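Local atomic coordinates of lipoxygenase (Cyanothece sp., PDB entry 5EK8), a protein that probably catalyses the incorporation of molecular oxygen into polyunsaturated fatty acids at a non-heme iron centre. Residues Lys47-Leu52 with Tyr101-Glu105; Thr202-His208 with Thr612-Tyr616; Pro306-Ile311 with Trp339-Ile345; Pro382-Met386 with Tyr466-Phe471. All coordinates share one frame; numbering follows the deposited sequence.

How the interactions relate
Interactions 3 and 4 are buried and mostly apolar, whereas interactions 1 and 2 are only partly buried and rely on polar side chains. Interaction 1, at the edge of the beta-rich part that follows the N-terminal helices, combines a lysine–carboxylate network with one buried leucine. In interaction 2 two antiparallel helices are linked by hydroxyl and imidazole hydrogen bonds. Interaction 3 sets isoleucines of a strand on helix 337-377, while interaction 4 packs a methionine among aromatic rings between helices 383-391 and 451-473. No element is shared, although helices 337-377 and 383-391 follow each other in the chain. Interaction 1 lies far from interaction 3, their centres about 78 Å apart on opposite sides of the chain's centre.

Interaction 1. Residues Lys47-Leu52 with Tyr101-Glu105; sequences KPIEQL and YYDPE
K47 has CG anti to the backbone N (chi1 -178°) and an extended chain beyond it, which carries NZ straight across to the carboxylates of D103 and E105; D103 places its CG in the same way (chi1 179°). The three residues form a salt-bridge network, built on an Asx turn at the end of strand 97-102, which pairs with strand 53-61 in what is probably part of the PLAT-type beta domain. K47 NZ bonds to D103 OD2 at 3.2 Å, coming from above the carboxylate plane, 49° out of it. The second salt bridge, K47 NZ to E105 OE2 at 3.0 Å, is weak as a hydrogen bond, and the lysine crosses both acidic side chains at about a right angle. D103 does double duty: while OD2 faces the lysine, its OD1 accepts from the backbone N of E105 at 2.8 Å, closing the turn and setting the start of the E105 side chain. The lysine charge would probably help offset the proximity of two carboxylates. Beneath this polar layer L52 is buried, and the backbone of Y102 pairs with N53 of the adjoining strand 53-61. The leucine reaches the opposing chain through one methyl: L52 CD2 lies 3.6 Å from the carbonyl carbon C of Y102 and 3.7 Å from D103 CB.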
loop_
_atom_site.group_PDB
_atom_site.type_symbol
_atom_site.label_atom_id
_atom_site.label_comp_id
_atom_site.label_asym_id
_atom_site.label_seq_id
_atom_site.Cartn_x
_atom_site.Cartn_y
_atom_site.Cartn_z
ATOM N N LYS A 47 -26.157 -31.209 -22.649
ATOM C CA LYS A 47 -26.361 -32.637 -22.823
ATOM C C LYS A 47 -27.348 -33.046 -21.740
ATOM O O LYS A 47 -27.362 -32.430 -20.669
ATOM C CB LYS A 47 -25.042 -33.401 -22.690
ATOM C CG LYS A 47 -25.135 -34.905 -22.894
ATOM C CD LYS A 47 -23.748 -35.506 -23.051
ATOM C CE LYS A 47 -23.808 -36.985 -23.432
ATOM N NZ LYS A 47 -22.449 -37.575 -23.593
ATOM N N PRO A 48 -28.194 -34.060 -22.008
ATOM C CA PRO A 48 -29.116 -34.490 -20.948
ATOM C C PRO A 48 -28.406 -34.849 -19.646
ATOM O O PRO A 48 -27.400 -35.555 -19.668
ATOM C CB PRO A 48 -29.801 -35.727 -21.554
ATOM C CG PRO A 48 -28.958 -36.108 -22.755
ATOM C CD PRO A 48 -28.431 -34.804 -23.257
ATOM N N ILE A 49 -28.931 -34.359 -18.528
ATOM C CA ILE A 49 -28.288 -34.530 -17.227
ATOM C C ILE A 49 -28.259 -35.987 -16.765
ATOM O O ILE A 49 -27.418 -36.366 -15.947
ATOM C CB ILE A 49 -28.982 -33.672 -16.148
ATOM C CG1 ILE A 49 -30.296 -34.321 -15.687
ATOM C CG2 ILE A 49 -29.217 -32.260 -16.674
ATOM C CD1 ILE A 49 -30.990 -33.594 -14.550
ATOM N N GLU A 50 -29.176 -36.799 -17.286
ATOM C CA GLU A 50 -29.230 -38.213 -16.937
ATOM C C GLU A 50 -28.062 -38.947 -17.580
ATOM O O GLU A 50 -27.493 -39.873 -17.001
ATOM C CB GLU A 50 -30.556 -38.839 -17.381
ATOM C CG GLU A 50 -31.796 -38.141 -16.848
ATOM C CD GLU A 50 -32.188 -36.930 -17.674
ATOM O OE1 GLU A 50 -31.790 -36.865 -18.857
ATOM O OE2 GLU A 50 -32.894 -36.048 -17.142
ATOM N N GLN A 51 -27.710 -38.512 -18.785
ATOM C CA GLN A 51 -26.626 -39.112 -19.546
ATOM C C GLN A 51 -25.271 -38.670 -19.000
ATOM O O GLN A 51 -24.236 -39.255 -19.319
ATOM C CB GLN A 51 -26.753 -38.738 -21.021
ATOM C CG GLN A 51 -25.929 -39.603 -21.958
ATOM C CD GLN A 51 -26.247 -39.331 -23.411
ATOM O OE1 GLN A 51 -27.162 -38.570 -23.727
ATOM N NE2 GLN A 51 -25.494 -39.958 -24.310
ATOM N N LEU A 52 -25.291 -37.630 -18.172
ATOM C CA LEU A 52 -24.077 -37.092 -17.571
ATOM C C LEU A 52 -23.716 -37.803 -16.272
ATOM O O LEU A 52 -24.542 -38.487 -15.667
ATOM C CB LEU A 52 -24.236 -35.593 -17.313
ATOM C CG LEU A 52 -24.026 -34.668 -18.509
ATOM C CD1 LEU A 52 -24.957 -33.468 -18.442
ATOM C CD2 LEU A 52 -22.579 -34.214 -18.560
ATOM N N TYR A 101 -21.731 -31.443 -12.710
ATOM C CA TYR A 101 -22.078 -32.416 -13.736
ATOM C C TYR A 101 -20.980 -32.469 -14.793
ATOM O O TYR A 101 -20.723 -31.476 -15.479
ATOM C CB TYR A 101 -23.426 -32.080 -14.373
ATOM C CG TYR A 101 -24.595 -32.256 -13.430
ATOM C CD1 TYR A 101 -25.220 -33.491 -13.292
ATOM C CD2 TYR A 101 -25.068 -31.192 -12.672
ATOM C CE1 TYR A 101 -26.288 -33.662 -12.427
ATOM C CE2 TYR A 101 -26.135 -31.353 -11.804
ATOM C CZ TYR A 101 -26.742 -32.591 -11.686
ATOM O OH TYR A 101 -27.804 -32.755 -10.827
ATOM N N TYR A 102 -20.324 -33.619 -14.913
ATOM C CA TYR A 102 -19.273 -33.778 -15.915
ATOM C C TYR A 102 -19.523 -34.973 -16.827
ATOM O O TYR A 102 -20.202 -35.928 -16.450
ATOM C CB TYR A 102 -17.899 -33.900 -15.243
ATOM C CG TYR A 102 -17.616 -35.220 -14.551
ATOM C CD1 TYR A 102 -16.943 -36.242 -15.210
ATOM C CD2 TYR A 102 -17.995 -35.431 -13.230
ATOM C CE1 TYR A 102 -16.671 -37.441 -14.583
ATOM C CE2 TYR A 102 -17.725 -36.631 -12.592
ATOM C CZ TYR A 102 -17.063 -37.631 -13.276
ATOM O OH TYR A 102 -16.788 -38.827 -12.655
ATOM N N ASP A 103 -18.973 -34.902 -18.036
ATOM C CA ASP A 103 -19.137 -35.955 -19.030
ATOM C C ASP A 103 -17.852 -36.764 -19.169
ATOM O O ASP A 103 -16.812 -36.219 -19.527
ATOM C CB ASP A 103 -19.545 -35.348 -20.377
ATOM C CG ASP A 103 -19.709 -36.390 -21.471
ATOM O OD1 ASP A 103 -19.743 -37.601 -21.164
ATOM O OD2 ASP A 103 -19.818 -35.992 -22.647
ATOM N N PRO A 104 -17.924 -38.073 -18.882
ATOM C CA PRO A 104 -16.754 -38.945 -19.023
ATOM C C PRO A 104 -16.312 -39.108 -20.474
ATOM O O PRO A 104 -15.156 -39.425 -20.713
ATOM C CB PRO A 104 -17.240 -40.284 -18.453
ATOM C CG PRO A 104 -18.400 -39.936 -17.582
ATOM C CD PRO A 104 -19.061 -38.778 -18.266
ATOM N N GLU A 105 -17.214 -38.882 -21.424
ATOM C CA GLU A 105 -16.934 -39.172 -22.829
ATOM C C GLU A 105 -15.919 -38.231 -23.473
ATOM O O GLU A 105 -15.371 -38.545 -24.530
ATOM C CB GLU A 105 -18.228 -39.150 -23.639
ATOM C CG GLU A 105 -19.206 -40.244 -23.263
ATOM C CD GLU A 105 -20.506 -40.148 -24.034
ATOM O OE1 GLU A 105 -20.474 -39.741 -25.216
ATOM O OE2 GLU A 105 -21.564 -40.477 -23.457
#

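Interaction 2. Residues Thr202-His208 with Thr612-Tyr616; sequences TPIKAKH and TNQVY
T202 and Y616 meet through their hydroxyls, Y616 OH donating to T202 OG1 at 2.6 Å. The tyrosine, its CG anti to the backbone N (chi1 172°), stretches back toward the other helix, and T202 OG1 is also bonded to A198 O. K205 lies over one ring face: its CB stands 4.2 Å from the centroid of the Y616 ring, a CH-pi contact. Bends at chi2 (-94°) and chi3 fold the chain onward, bringing K205 CD to 3.6 Å from N613 OD1, while NZ forms a salt bridge with E11. One turn on from K205, H208 meets T612, a turn before Y616: T612 OG1, held anti to its own backbone N, points at the H208 ring edge in plane, 2.8 Å from H208 ND1; either atom could donate. Y228 OH also bonds T612 OG1, and D227 takes H208 NE2. Helices 188-214 and 608-623 run antiparallel, their local axes at 174° and 9.7 Å apart, with helix 2-21 against T202 and helix 221-227 beside H208 and T612.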
loop_
_atom_site.group_PDB
_atom_site.type_symbol
_atom_site.label_atom_id
_atom_site.label_comp_id
_atom_site.label_asym_id
_atom_site.label_seq_id
_atom_site.Cartn_x
_atom_site.Cartn_y
_atom_site.Cartn_z
ATOM N N THR A 202 19.635 2.474 -11.883
ATOM C CA THR A 202 20.508 1.574 -11.123
ATOM C C THR A 202 22.009 1.679 -11.438
ATOM O O THR A 202 22.822 1.588 -10.520
ATOM C CB THR A 202 20.073 0.103 -11.306
ATOM O OG1 THR A 202 18.704 -0.037 -10.915
ATOM C CG2 THR A 202 20.922 -0.834 -10.463
ATOM N N PRO A 203 22.393 1.864 -12.720
ATOM C CA PRO A 203 23.837 2.007 -12.967
ATOM C C PRO A 203 24.473 3.189 -12.235
ATOM O O PRO A 203 25.675 3.160 -11.954
ATOM C CB PRO A 203 23.911 2.212 -14.479
ATOM C CG PRO A 203 22.724 1.506 -14.996
ATOM C CD PRO A 203 21.645 1.751 -13.987
ATOM N N ILE A 204 23.668 4.203 -11.924
ATOM C CA ILE A 204 24.130 5.362 -11.168
ATOM C C ILE A 204 24.458 4.957 -9.733
ATOM O O ILE A 204 25.577 5.161 -9.246
ATOM C CB ILE A 204 23.071 6.491 -11.156
ATOM C CG1 ILE A 204 22.518 6.743 -12.561
ATOM C CG2 ILE A 204 23.652 7.766 -10.583
ATOM C CD1 ILE A 204 23.546 7.258 -13.550
ATOM N N LYS A 205 23.464 4.379 -9.067
ATOM C CA LYS A 205 23.606 3.908 -7.698
ATOM C C LYS A 205 24.764 2.923 -7.593
ATOM O O LYS A 205 25.518 2.933 -6.625
ATOM C CB LYS A 205 22.300 3.263 -7.227
ATOM C CG LYS A 205 22.166 3.110 -5.719
ATOM C CD LYS A 205 22.636 1.742 -5.239
ATOM C CE LYS A 205 21.706 0.625 -5.702
ATOM N NZ LYS A 205 22.241 -0.725 -5.356
ATOM N N ALA A 206 24.902 2.082 -8.611
ATOM C CA ALA A 206 25.979 1.107 -8.668
ATOM C C ALA A 206 27.328 1.807 -8.744
ATOM O O ALA A 206 28.250 1.471 -7.999
ATOM C CB ALA A 206 25.791 0.178 -9.855
ATOM N N LYS A 207 27.431 2.779 -9.648
ATOM C CA LYS A 207 28.636 3.594 -9.773
ATOM C C LYS A 207 29.039 4.179 -8.423
ATOM O O LYS A 207 30.195 4.074 -8.004
ATOM C CB LYS A 207 28.422 4.721 -10.782
ATOM C CG LYS A 207 29.676 5.531 -11.073
ATOM C CD LYS A 207 29.344 6.938 -11.549
ATOM C CE LYS A 207 30.596 7.802 -11.645
ATOM N NZ LYS A 207 30.282 9.260 -11.684
ATOM N N HIS A 208 28.072 4.782 -7.740
ATOM C CA HIS A 208 28.339 5.422 -6.460
ATOM C C HIS A 208 28.784 4.418 -5.409
ATOM O O HIS A 208 29.739 4.662 -4.670
ATOM C CB HIS A 208 27.102 6.169 -5.979
ATOM C CG HIS A 208 26.702 7.298 -6.872
ATOM N ND1 HIS A 208 25.434 7.834 -6.869
ATOM C CD2 HIS A 208 27.406 7.997 -7.794
ATOM C CE1 HIS A 208 25.372 8.815 -7.754
ATOM N NE2 HIS A 208 26.554 8.932 -8.331
ATOM N N THR A 612 23.134 8.156 -1.968
ATOM C CA THR A 612 22.821 7.653 -3.289
ATOM C C THR A 612 21.631 6.706 -3.223
ATOM O O THR A 612 20.764 6.756 -4.090
ATOM C CB THR A 612 24.027 6.948 -3.952
ATOM O OG1 THR A 612 23.645 6.468 -5.249
ATOM C CG2 THR A 612 24.540 5.792 -3.113
ATOM N N ASN A 613 21.562 5.872 -2.187
ATOM C CA ASN A 613 20.418 4.976 -2.067
ATOM C C ASN A 613 19.117 5.736 -1.818
ATOM O O ASN A 613 18.065 5.360 -2.340
ATOM C CB ASN A 613 20.658 3.946 -0.966
ATOM C CG ASN A 613 21.541 2.807 -1.429
ATOM O OD1 ASN A 613 21.058 1.817 -1.983
ATOM N ND2 ASN A 613 22.845 2.950 -1.228
ATOM N N GLN A 614 19.195 6.807 -1.031
ATOM C CA GLN A 614 18.049 7.687 -0.801
ATOM C C GLN A 614 17.480 8.195 -2.119
ATOM O O GLN A 614 16.314 7.923 -2.466
ATOM C CB GLN A 614 18.444 8.877 0.078
ATOM C CG GLN A 614 17.352 9.939 0.224
ATOM C CD GLN A 614 17.819 11.160 1.007
ATOM O OE1 GLN A 614 18.808 11.101 1.738
ATOM N NE2 GLN A 614 17.109 12.276 0.854
ATOM N N VAL A 615 18.317 8.919 -2.861
ATOM C CA VAL A 615 17.876 9.505 -4.124
ATOM C C VAL A 615 17.406 8.430 -5.110
ATOM O O VAL A 615 16.376 8.582 -5.778
ATOM C CB VAL A 615 18.988 10.344 -4.767
ATOM C CG1 VAL A 615 18.463 11.055 -6.012
ATOM C CG2 VAL A 615 19.531 11.347 -3.758
ATOM N N TYR A 616 18.156 7.335 -5.176
ATOM C CA TYR A 616 17.817 6.219 -6.051
ATOM C C TYR A 616 16.413 5.690 -5.782
ATOM O O TYR A 616 15.581 5.633 -6.688
ATOM C CB TYR A 616 18.833 5.087 -5.893
ATOM C CG TYR A 616 18.463 3.819 -6.625
ATOM C CD1 TYR A 616 18.574 3.734 -8.005
ATOM C CD2 TYR A 616 18.010 2.700 -5.933
ATOM C CE1 TYR A 616 18.236 2.578 -8.673
ATOM C CE2 TYR A 616 17.676 1.535 -6.595
ATOM C CZ TYR A 616 17.788 1.482 -7.967
ATOM O OH TYR A 616 17.456 0.332 -8.644
#

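Interaction 3. Residues Pro306-Ile311 with Trp339-Ile345; sequences PTMITI and WLQAKRI
K343 NZ is gripped by D247 OD2, in a salt bridge, and by R245 O, while lower down the same side chain K343 CG packs 3.8 Å from I309 CD1. This is helix-on-sheet packing: helix 337-377, which further along carries the iron ligands H359 and H364, crosses strand 303-313 at 68°, with the local axes 8.9 Å apart at their closest. W339 NE1 donates to the same D247 OD2, so one carboxylate oxygen outside the two segments ties both side chains and accounts for the proximity of two donors. The indole is further steadied by K343 CD over one face. Its six-membered ring is directed at the strand by a CG placed anti to the backbone N (chi1 173°). There P306 CB meets the ring edge in plane, 3.9 Å from W339 CZ2, and I309 CG1 approaches obliquely, 3.5 Å from W339 CZ3. Between these two residues T307 and M308 both face Y296 of strand 291-300, a classic beta bulge. The small A342 marks the nearest backbone approach, its CA 6.6 Å from that of I309. I311, on the strand side that faces the helix, spans A342 and I345 with one methyl: I311 CD1 lies 3.8 Å from A342 CB and, where the two isoleucines meet at an oblique angle, 3.7 Å from I345 CD1.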
loop_
_atom_site.group_PDB
_atom_site.type_symbol
_atom_site.label_atom_id
_atom_site.label_comp_id
_atom_site.label_asym_id
_atom_site.label_seq_id
_atom_site.Cartn_x
_atom_site.Cartn_y
_atom_site.Cartn_z
ATOM N N PRO A 306 5.555 30.384 10.700
ATOM C CA PRO A 306 6.227 29.648 11.776
ATOM C C PRO A 306 6.715 30.584 12.878
ATOM O O PRO A 306 7.391 31.567 12.586
ATOM C CB PRO A 306 7.397 28.976 11.060
ATOM C CG PRO A 306 7.715 29.901 9.924
ATOM C CD PRO A 306 6.415 30.552 9.515
ATOM N N THR A 307 6.369 30.290 14.127
ATOM C CA THR A 307 6.759 31.150 15.239
ATOM C C THR A 307 8.029 30.658 15.929
ATOM O O THR A 307 8.903 31.457 16.264
ATOM C CB THR A 307 5.637 31.260 16.268
ATOM O OG1 THR A 307 5.351 29.962 16.800
ATOM C CG2 THR A 307 4.389 31.814 15.613
ATOM N N MET A 308 8.125 29.350 16.150
ATOM C CA MET A 308 9.360 28.757 16.658
ATOM C C MET A 308 9.446 27.266 16.362
ATOM O O MET A 308 8.489 26.655 15.911
ATOM C CB MET A 308 9.506 28.987 18.166
ATOM C CG MET A 308 8.506 28.236 19.031
ATOM S SD MET A 308 8.877 28.419 20.793
ATOM C CE MET A 308 8.767 30.197 21.001
ATOM N N ILE A 309 10.621 26.701 16.600
ATOM C CA ILE A 309 10.853 25.273 16.488
ATOM C C ILE A 309 11.717 24.900 17.669
ATOM O O ILE A 309 12.779 25.488 17.883
ATOM C CB ILE A 309 11.565 24.866 15.167
ATOM C CG1 ILE A 309 10.716 25.213 13.942
ATOM C CG2 ILE A 309 11.901 23.376 15.163
ATOM C CD1 ILE A 309 11.394 24.891 12.639
ATOM N N THR A 310 11.246 23.946 18.457
ATOM C CA THR A 310 12.024 23.462 19.577
ATOM C C THR A 310 12.618 22.110 19.221
ATOM O O THR A 310 11.979 21.284 18.550
ATOM C CB THR A 310 11.182 23.352 20.854
ATOM O OG1 THR A 310 10.329 22.201 20.773
ATOM C CG2 THR A 310 10.345 24.604 21.033
ATOM N N ILE A 311 13.852 21.901 19.661
ATOM C CA ILE A 311 14.555 20.661 19.373
ATOM C C ILE A 311 15.166 20.076 20.641
ATOM O O ILE A 311 15.961 20.723 21.322
ATOM C CB ILE A 311 15.668 20.864 18.322
ATOM C CG1 ILE A 311 15.086 21.360 16.997
ATOM C CG2 ILE A 311 16.434 19.568 18.106
ATOM C CD1 ILE A 311 16.142 21.650 15.936
ATOM N N TRP A 339 18.186 28.758 12.798
ATOM C CA TRP A 339 16.792 28.662 12.381
ATOM C C TRP A 339 16.670 27.761 11.149
ATOM O O TRP A 339 15.848 26.836 11.122
ATOM C CB TRP A 339 16.215 30.051 12.096
ATOM C CG TRP A 339 14.842 30.026 11.497
ATOM C CD1 TRP A 339 14.473 30.513 10.280
ATOM C CD2 TRP A 339 13.653 29.474 12.084
ATOM N NE1 TRP A 339 13.130 30.310 10.074
ATOM C CE2 TRP A 339 12.604 29.669 11.166
ATOM C CE3 TRP A 339 13.375 28.838 13.297
ATOM C CZ2 TRP A 339 11.300 29.254 11.422
ATOM C CZ3 TRP A 339 12.079 28.423 13.550
ATOM C CH2 TRP A 339 11.059 28.632 12.616
ATOM N N LEU A 340 17.498 28.022 10.137
ATOM C CA LEU A 340 17.488 27.200 8.922
ATOM C C LEU A 340 17.772 25.718 9.213
ATOM O O LEU A 340 17.112 24.814 8.675
ATOM C CB LEU A 340 18.508 27.736 7.912
ATOM C CG LEU A 340 18.171 29.084 7.269
ATOM C CD1 LEU A 340 19.425 29.770 6.749
ATOM C CD2 LEU A 340 17.152 28.897 6.160
ATOM N N GLN A 341 18.754 25.480 10.075
ATOM C CA GLN A 341 19.136 24.128 10.474
ATOM C C GLN A 341 18.020 23.442 11.268
ATOM O O GLN A 341 17.777 22.241 11.106
ATOM C CB GLN A 341 20.437 24.171 11.283
ATOM C CG GLN A 341 21.659 24.518 10.436
ATOM C CD GLN A 341 22.784 25.147 11.240
ATOM O OE1 GLN A 341 22.727 25.220 12.467
ATOM N NE2 GLN A 341 23.810 25.618 10.544
ATOM N N ALA A 342 17.335 24.212 12.112
ATOM C CA ALA A 342 16.158 23.704 12.812
ATOM C C ALA A 342 15.089 23.264 11.812
ATOM O O ALA A 342 14.500 22.185 11.949
ATOM C CB ALA A 342 15.600 24.755 13.762
ATOM N N LYS A 343 14.849 24.096 10.800
ATOM C CA LYS A 343 13.845 23.779 9.787
ATOM C C LYS A 343 14.203 22.500 9.031
ATOM O O LYS A 343 13.332 21.678 8.722
ATOM C CB LYS A 343 13.675 24.944 8.810
ATOM C CG LYS A 343 12.717 26.019 9.294
ATOM C CD LYS A 343 12.542 27.120 8.260
ATOM C CE LYS A 343 13.851 27.852 8.004
ATOM N NZ LYS A 343 13.656 29.086 7.189
ATOM N N ARG A 344 15.488 22.325 8.745
ATOM C CA ARG A 344 15.922 21.102 8.076
ATOM C C ARG A 344 15.706 19.867 8.964
ATOM O O ARG A 344 15.224 18.824 8.495
ATOM C CB ARG A 344 17.390 21.207 7.665
ATOM C CG ARG A 344 17.905 19.993 6.907
ATOM C CD ARG A 344 19.357 20.181 6.543
ATOM N NE ARG A 344 19.972 18.966 6.022
ATOM C CZ ARG A 344 21.286 18.768 5.988
ATOM N NH1 ARG A 344 22.106 19.701 6.455
ATOM N NH2 ARG A 344 21.780 17.640 5.495
ATOM N N ILE A 345 16.067 19.989 10.243
ATOM C CA ILE A 345 15.881 18.896 11.200
ATOM C C ILE A 345 14.409 18.478 11.285
ATOM O O ILE A 345 14.078 17.283 11.204
ATOM C CB ILE A 345 16.386 19.279 12.604
ATOM C CG1 ILE A 345 17.913 19.370 12.607
ATOM C CG2 ILE A 345 15.937 18.250 13.625
ATOM C CD1 ILE A 345 18.511 19.612 13.970
#

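Interaction 4. Residues Pro382-Met386 with Tyr466-Phe471; sequences PIRLM and YVDAFF
M386 is a knob in a hole formed by Y466, V467, F470 and F471, entered by an extended chain whose CG is anti to the backbone N (chi1 165°). Its sulfur makes the Met-aromatic contacts: M386 SD lies 4.2 Å from the centroid of the F470 ring and 5.2 Å from that of Y466, oblique to both. A CH-pi contact precedes them, M386 CB standing over one face of F470, 4.0 Å from its centroid and 21° off the normal. A polar backbone atom, P382 O, lies at the edge of the same ring, near its plane. Other contacts are apolar. M386 CE rests on V467 CG2 and, at 3.9 Å, on Y466 CE2; M386 and Y466 slide past each other in opposite directions, whereas V467 crosses M386 at about a right angle. I383 CD1 reaches F471 CZ at 3.5 Å and F470 CE1 at 4.0 Å. Helix 549-574 touches M386 through C559 and I563, I478 of helix 475-480 touches P382, I383 and F471, and V124 of strand 115-126 reaches L385.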
loop_
_atom_site.group_PDB
_atom_site.type_symbol
_atom_site.label_atom_id
_atom_site.label_comp_id
_atom_site.label_asym_id
_atom_site.label_seq_id
_atom_site.Cartn_x
_atom_site.Cartn_y
_atom_site.Cartn_z
ATOM N N PRO A 382 -21.446 -7.678 -6.515
ATOM C CA PRO A 382 -21.040 -6.521 -7.323
ATOM C C PRO A 382 -19.990 -5.636 -6.660
ATOM O O PRO A 382 -19.214 -4.995 -7.368
ATOM C CB PRO A 382 -22.350 -5.736 -7.511
ATOM C CG PRO A 382 -23.425 -6.536 -6.829
ATOM C CD PRO A 382 -22.894 -7.909 -6.601
ATOM N N ILE A 383 -19.964 -5.603 -5.331
ATOM C CA ILE A 383 -18.983 -4.803 -4.601
ATOM C C ILE A 383 -17.552 -5.218 -4.976
ATOM O O ILE A 383 -16.628 -4.396 -4.960
ATOM C CB ILE A 383 -19.200 -4.915 -3.079
ATOM C CG1 ILE A 383 -20.506 -4.221 -2.695
ATOM C CG2 ILE A 383 -18.058 -4.276 -2.309
ATOM C CD1 ILE A 383 -20.515 -2.745 -3.018
ATOM N N ARG A 384 -17.384 -6.487 -5.338
ATOM C CA ARG A 384 -16.124 -6.968 -5.899
ATOM C C ARG A 384 -15.654 -6.078 -7.048
ATOM O O ARG A 384 -14.545 -5.532 -7.024
ATOM C CB ARG A 384 -16.272 -8.401 -6.400
ATOM C CG ARG A 384 -15.130 -8.846 -7.297
ATOM C CD ARG A 384 -15.625 -9.782 -8.383
ATOM N NE ARG A 384 -14.573 -10.682 -8.839
ATOM C CZ ARG A 384 -14.793 -11.786 -9.541
ATOM N NH1 ARG A 384 -13.776 -12.554 -9.907
ATOM N NH2 ARG A 384 -16.033 -12.125 -9.871
ATOM N N LEU A 385 -16.531 -5.921 -8.036
ATOM C CA LEU A 385 -16.271 -5.099 -9.213
ATOM C C LEU A 385 -15.870 -3.680 -8.838
ATOM O O LEU A 385 -15.211 -2.982 -9.610
ATOM C CB LEU A 385 -17.508 -5.066 -10.117
ATOM C CG LEU A 385 -17.555 -6.034 -11.302
ATOM C CD1 LEU A 385 -17.105 -7.427 -10.906
ATOM C CD2 LEU A 385 -18.956 -6.078 -11.885
ATOM N N MET A 386 -16.266 -3.264 -7.644
ATOM C CA MET A 386 -15.994 -1.917 -7.181
ATOM C C MET A 386 -14.681 -1.828 -6.409
ATOM O O MET A 386 -13.980 -0.816 -6.486
ATOM C CB MET A 386 -17.151 -1.430 -6.319
ATOM C CG MET A 386 -16.852 -0.200 -5.497
ATOM S SD MET A 386 -18.310 0.319 -4.589
ATOM C CE MET A 386 -17.649 1.726 -3.720
ATOM N N TYR A 466 -20.074 8.559 -6.135
ATOM C CA TYR A 466 -19.789 7.287 -6.787
ATOM C C TYR A 466 -20.385 6.108 -6.029
ATOM O O TYR A 466 -21.134 5.319 -6.600
ATOM C CB TYR A 466 -18.280 7.101 -6.941
ATOM C CG TYR A 466 -17.863 5.704 -7.341
ATOM C CD1 TYR A 466 -18.367 5.105 -8.495
ATOM C CD2 TYR A 466 -16.953 4.989 -6.573
ATOM C CE1 TYR A 466 -17.984 3.828 -8.862
ATOM C CE2 TYR A 466 -16.563 3.717 -6.933
ATOM C CZ TYR A 466 -17.079 3.140 -8.077
ATOM O OH TYR A 466 -16.679 1.868 -8.428
ATOM N N VAL A 467 -20.052 6.003 -4.746
ATOM C CA VAL A 467 -20.500 4.896 -3.906
ATOM C C VAL A 467 -22.021 4.836 -3.830
ATOM O O VAL A 467 -22.614 3.767 -4.001
ATOM C CB VAL A 467 -19.930 5.001 -2.476
ATOM C CG1 VAL A 467 -20.563 3.958 -1.564
ATOM C CG2 VAL A 467 -18.422 4.850 -2.492
ATOM N N ASP A 468 -22.646 5.983 -3.571
ATOM C CA ASP A 468 -24.105 6.057 -3.527
ATOM C C ASP A 468 -24.717 5.537 -4.827
ATOM O O ASP A 468 -25.605 4.676 -4.813
ATOM C CB ASP A 468 -24.569 7.493 -3.269
ATOM C CG ASP A 468 -24.472 7.886 -1.810
ATOM O OD1 ASP A 468 -24.611 7.002 -0.943
ATOM O OD2 ASP A 468 -24.268 9.084 -1.527
ATOM N N ALA A 469 -24.222 6.054 -5.949
ATOM C CA ALA A 469 -24.718 5.656 -7.263
ATOM C C ALA A 469 -24.583 4.154 -7.493
ATOM O O ALA A 469 -25.552 3.479 -7.851
ATOM C CB ALA A 469 -23.987 6.417 -8.347
ATOM N N PHE A 470 -23.377 3.639 -7.276
ATOM C CA PHE A 470 -23.085 2.225 -7.486
ATOM C C PHE A 470 -24.000 1.343 -6.653
ATOM O O PHE A 470 -24.612 0.405 -7.170
ATOM C CB PHE A 470 -21.623 1.926 -7.150
ATOM C CG PHE A 470 -21.199 0.519 -7.470
ATOM C CD1 PHE A 470 -21.350 -0.498 -6.537
ATOM C CD2 PHE A 470 -20.633 0.218 -8.698
ATOM C CE1 PHE A 470 -20.957 -1.789 -6.828
ATOM C CE2 PHE A 470 -20.235 -1.071 -8.999
ATOM C CZ PHE A 470 -20.397 -2.077 -8.064
ATOM N N PHE A 471 -24.086 1.650 -5.362
ATOM C CA PHE A 471 -24.933 0.895 -4.451
ATOM C C PHE A 471 -26.380 0.908 -4.913
ATOM O O PHE A 471 -27.074 -0.106 -4.832
ATOM C CB PHE A 471 -24.831 1.452 -3.031
ATOM C CG PHE A 471 -23.752 0.811 -2.207
ATOM C CD1 PHE A 471 -24.073 -0.032 -1.157
ATOM C CD2 PHE A 471 -22.414 1.043 -2.490
ATOM C CE1 PHE A 471 -23.083 -0.625 -0.398
ATOM C CE2 PHE A 471 -21.419 0.452 -1.737
ATOM C CZ PHE A 471 -21.753 -0.381 -0.688
#